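Local coordinates for protein putative transcriptional regulator (Streptomyces coelicolor, PDB 2ZB9) that probably binds regulatory DNA through a helix-turn-helix motif as a TetR-family transcription factor, at residues D81-P86 with T103-R108; A42-E47 with A69-G74. All coordinates share one frame; numbering follows the deposited sequence.

In the fold
Following the chain from its N terminus, helix 20-39 leads into 42-47, and contact 2 closes first: the turn and the start of helix 46-53 meet the N-terminal part of helix 67-83, 22 residues on, with the rest of helix 46-53 and helix 57-63 in the enclosed span. Contact 1 opens afterwards, where helix 67-83 ends, and closes on helix 91-108 after 16 intervening residues. The two loops therefore follow in series, neither nested nor crossed. Both draw on helix 67-83, which carries the chain from the helix-turn-helix region to the helices of the C-terminal domain. Their centres lie about 21 Å apart and their nearest atoms about 9 Å, so they do not touch.

Contact 1: residues D81-P86 with T103-R108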
# COMPACT_ATOMS: atom_id res chain seq x y z
N ASP A 81 21.76 -3.46 -1.72
CA ASP A 81 22.64 -2.77 -2.66
C ASP A 81 21.88 -2.21 -3.85
O ASP A 81 22.09 -1.06 -4.26
CB ASP A 81 23.73 -3.72 -3.16
CG ASP A 81 24.75 -4.06 -2.08
OD1 ASP A 81 25.75 -4.73 -2.41
OD2 ASP A 81 24.56 -3.65 -0.92
N THR A 82 21.01 -3.03 -4.41
CA THR A 82 20.21 -2.64 -5.56
C THR A 82 19.26 -1.47 -5.26
O THR A 82 19.00 -0.65 -6.14
CB THR A 82 19.37 -3.83 -6.05
OG1 THR A 82 20.23 -4.96 -6.25
CG2 THR A 82 18.66 -3.50 -7.35
N LEU A 83 18.76 -1.39 -4.03
CA LEU A 83 17.83 -0.32 -3.67
C LEU A 83 18.46 0.86 -2.94
O LEU A 83 17.75 1.77 -2.50
CB LEU A 83 16.66 -0.87 -2.84
CG LEU A 83 15.80 -1.96 -3.49
CD1 LEU A 83 14.64 -2.31 -2.56
CD2 LEU A 83 15.28 -1.46 -4.84
N ALA A 84 19.78 0.85 -2.81
CA ALA A 84 20.49 1.93 -2.14
C ALA A 84 20.25 3.26 -2.87
O ALA A 84 20.05 3.28 -4.09
CB ALA A 84 21.99 1.63 -2.08
N PHE A 85 20.29 4.36 -2.12
CA PHE A 85 20.06 5.68 -2.70
C PHE A 85 21.28 6.40 -3.24
O PHE A 85 22.25 6.63 -2.52
CB PHE A 85 19.38 6.62 -1.68
CG PHE A 85 17.92 6.34 -1.48
CD1 PHE A 85 17.50 5.33 -0.62
CD2 PHE A 85 16.96 7.05 -2.19
CE1 PHE A 85 16.15 5.02 -0.47
CE2 PHE A 85 15.61 6.75 -2.06
CZ PHE A 85 15.21 5.73 -1.19
N PRO A 86 21.24 6.77 -4.52
CA PRO A 86 22.39 7.49 -5.07
C PRO A 86 22.36 8.83 -4.36
O PRO A 86 21.28 9.33 -4.04
CB PRO A 86 22.04 7.63 -6.55
CG PRO A 86 21.11 6.48 -6.81
CD PRO A 86 20.26 6.47 -5.57
N THR A 103 11.22 -0.35 -8.93
CA THR A 103 10.20 -0.85 -9.83
C THR A 103 10.66 -2.13 -10.52
O THR A 103 9.88 -3.07 -10.68
CB THR A 103 9.82 0.21 -10.88
OG1 THR A 103 9.11 1.27 -10.23
CG2 THR A 103 8.94 -0.38 -11.98
N HIS A 104 11.92 -2.16 -10.93
CA HIS A 104 12.46 -3.35 -11.58
C HIS A 104 12.36 -4.53 -10.62
O HIS A 104 11.87 -5.60 -10.98
CB HIS A 104 13.92 -3.13 -11.97
CG HIS A 104 14.57 -4.35 -12.55
ND1 HIS A 104 14.40 -4.73 -13.86
CD2 HIS A 104 15.36 -5.29 -11.98
CE1 HIS A 104 15.06 -5.86 -14.07
NE2 HIS A 104 15.65 -6.22 -12.95
N VAL A 105 12.82 -4.33 -9.39
CA VAL A 105 12.76 -5.38 -8.38
C VAL A 105 11.34 -5.87 -8.15
O VAL A 105 11.08 -7.07 -8.13
CB VAL A 105 13.33 -4.89 -7.02
CG1 VAL A 105 12.97 -5.90 -5.92
CG2 VAL A 105 14.84 -4.74 -7.11
N MET A 106 10.41 -4.93 -7.98
CA MET A 106 9.02 -5.27 -7.70
C MET A 106 8.19 -5.86 -8.84
O MET A 106 7.21 -6.57 -8.58
CB MET A 106 8.30 -4.04 -7.14
CG MET A 106 8.94 -3.48 -5.86
SD MET A 106 9.03 -4.71 -4.53
CE MET A 106 7.35 -4.73 -3.98
N THR A 107 8.56 -5.60 -10.09
CA THR A 107 7.79 -6.10 -11.23
C THR A 107 8.49 -7.13 -12.13
O THR A 107 7.82 -7.92 -12.79
CB THR A 107 7.34 -4.94 -12.16
OG1 THR A 107 8.50 -4.28 -12.69
CG2 THR A 107 6.49 -3.93 -11.41
N ARG A 108 9.81 -7.10 -12.17
CA ARG A 108 10.58 -8.01 -13.02
C ARG A 108 11.41 -9.01 -12.24
O ARG A 108 12.31 -9.65 -12.78
CB ARG A 108 11.50 -7.19 -13.93
CG ARG A 108 10.79 -6.09 -14.68
CD ARG A 108 9.84 -6.66 -15.72
NE ARG A 108 8.75 -5.74 -16.04
CZ ARG A 108 7.94 -5.87 -17.09
NH1 ARG A 108 8.10 -6.89 -17.92
NH2 ARG A 108 6.97 -4.99 -17.30
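Val105 meets both Thr82 and Leu83 through a single methyl. From its CB, which points at segment 81-86, the side chain forks: CG1 lies anti to the backbone N (chi1 167°), and CG2, set beside that N, takes the whole contact. CG2 stands 4.0 Å from CG2 of Thr82 and 4.0 Å from CD2 of Leu83, both at van der Waals range, and no hydrogen bond joins the segments. Thr82 offers its methyl rather than its hydroxyl because CG2 is the branch anti to its backbone N, with OG1 turned aside. The evidence points to a light helix-helix contact, burying 106 Å² in total, between the end of helix 67-83 and helix 91-108, within the all-helical TetR fold. Leu83 is the more enclosed partner: its side chain also touches Phe102 and Tyr136, and its carbonyl O accepts hydrogen bonds from Gln98 NE2 and Arg140 NH2. The carbonyl O of Thr103 receives two donors from Thr107, one turn further on: the backbone N at 2.9 Å and OG1 at 2.7 Å. These donors arrive from opposite faces of the carbonyl plane, the hydroxyl lying 39° out of it.

Contact 2: residues A42-E47 with A69-G74; sequences AQLTFE and ALALDG
Leu44 reaches across to Leu70 and Ala71 from the turn ahead of helix 46-53. With CG anti to its backbone N (chi1 -177°), its CD2 methyl is carried onto helix 67-83, 3.6 Å from CB of Ala71 and equally near that residue's CA. Behind this tip, CG of Leu44 lies 4.1 Å from CD2 of Leu70, the two leucines crossing at a slant. Next in sequence, Thr45 turns its CB away and takes the N-cap position of helix 46-53, where its OG1 bonds to the backbone N of Arg48. Phe46 then sets its ring over Leu70 in a CH-pi contact: the CD2 methyl of Leu70 sits 4.0 Å from the ring centroid and only 6° off the normal, so it lies over the centre of one face. That one methyl thus serves Leu44 and Phe46 together. The predicted helix-turn-helix motif spans 45-64, and these apolar contacts join the turn before its first helix, and the start of that helix, to helix 67-83. The ring of Phe46 also meets Tyr61 of helix 57-63, with planes at about 50°, while Leu44 and Leu70 both pack on Val32 of helix 20-39 and on Val49 of helix 46-53.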
# COMPACT_ATOMS: atom_id res chain seq x y z
N ALA A 42 7.54 -19.87 0.47
CA ALA A 42 7.01 -21.16 0.91
C ALA A 42 8.11 -22.22 0.98
O ALA A 42 8.06 -23.13 1.81
CB ALA A 42 5.88 -21.62 -0.04
N GLN A 43 9.12 -22.08 0.12
CA GLN A 43 10.23 -23.01 0.06
C GLN A 43 11.29 -22.78 1.14
O GLN A 43 12.10 -23.66 1.42
CB GLN A 43 10.90 -22.94 -1.31
CG GLN A 43 10.10 -23.57 -2.44
CD GLN A 43 10.01 -25.08 -2.32
OE1 GLN A 43 9.09 -25.62 -1.70
NE2 GLN A 43 11.00 -25.77 -2.89
N LEU A 44 11.27 -21.60 1.75
CA LEU A 44 12.24 -21.28 2.78
C LEU A 44 11.98 -22.00 4.10
O LEU A 44 10.89 -21.91 4.66
CB LEU A 44 12.27 -19.77 3.03
CG LEU A 44 13.30 -19.26 4.04
CD1 LEU A 44 14.70 -19.52 3.51
CD2 LEU A 44 13.09 -17.76 4.28
N THR A 45 12.98 -22.74 4.57
CA THR A 45 12.87 -23.46 5.84
C THR A 45 14.19 -23.34 6.60
O THR A 45 15.26 -23.19 6.00
CB THR A 45 12.58 -24.97 5.65
OG1 THR A 45 13.73 -25.59 5.04
CG2 THR A 45 11.36 -25.19 4.77
N PHE A 46 14.12 -23.43 7.92
CA PHE A 46 15.32 -23.37 8.75
C PHE A 46 16.22 -24.57 8.44
O PHE A 46 17.44 -24.44 8.38
CB PHE A 46 14.92 -23.37 10.23
CG PHE A 46 14.46 -22.03 10.74
CD1 PHE A 46 15.37 -21.14 11.30
CD2 PHE A 46 13.13 -21.65 10.63
CE1 PHE A 46 14.96 -19.89 11.76
CE2 PHE A 46 12.70 -20.39 11.09
CZ PHE A 46 13.62 -19.51 11.66
N GLU A 47 15.60 -25.73 8.22
CA GLU A 47 16.32 -26.95 7.90
C GLU A 47 17.08 -26.82 6.58
O GLU A 47 18.19 -27.32 6.42
CB GLU A 47 15.35 -28.14 7.80
CG GLU A 47 15.46 -29.15 8.93
CD GLU A 47 14.20 -29.22 9.79
OE1 GLU A 47 14.10 -30.15 10.63
OE2 GLU A 47 13.32 -28.35 9.64
N ALA A 69 10.65 -13.75 10.25
CA ALA A 69 11.83 -12.93 10.51
C ALA A 69 13.00 -13.37 9.63
O ALA A 69 13.78 -12.54 9.17
CB ALA A 69 12.22 -13.03 11.98
N LEU A 70 13.11 -14.67 9.41
CA LEU A 70 14.18 -15.21 8.58
C LEU A 70 14.05 -14.69 7.15
O LEU A 70 15.01 -14.19 6.57
CB LEU A 70 14.14 -16.74 8.58
CG LEU A 70 15.26 -17.43 7.79
CD1 LEU A 70 16.60 -17.16 8.46
CD2 LEU A 70 15.00 -18.93 7.74
N ALA A 71 12.86 -14.81 6.58
CA ALA A 71 12.62 -14.35 5.23
C ALA A 71 12.82 -12.85 5.07
O ALA A 71 13.52 -12.41 4.15
CB ALA A 71 11.22 -14.74 4.79
N LEU A 72 12.23 -12.06 5.97
CA LEU A 72 12.34 -10.59 5.91
C LEU A 72 13.77 -10.08 6.02
O LEU A 72 14.18 -9.19 5.28
CB LEU A 72 11.50 -9.92 7.00
CG LEU A 72 10.00 -9.58 6.83
CD1 LEU A 72 9.76 -8.99 5.44
CD2 LEU A 72 9.16 -10.81 7.03
N ASP A 73 14.53 -10.62 6.97
CA ASP A 73 15.90 -10.18 7.16
C ASP A 73 16.73 -10.57 5.93
O ASP A 73 17.54 -9.78 5.44
CB ASP A 73 16.49 -10.82 8.42
CG ASP A 73 17.65 -10.02 9.00
OD1 ASP A 73 17.98 -8.93 8.48
OD2 ASP A 73 18.23 -10.49 10.01
N GLY A 74 16.52 -11.78 5.43
CA GLY A 74 17.25 -12.21 4.25
C GLY A 74 16.87 -11.34 3.05
O GLY A 74 17.72 -10.96 2.24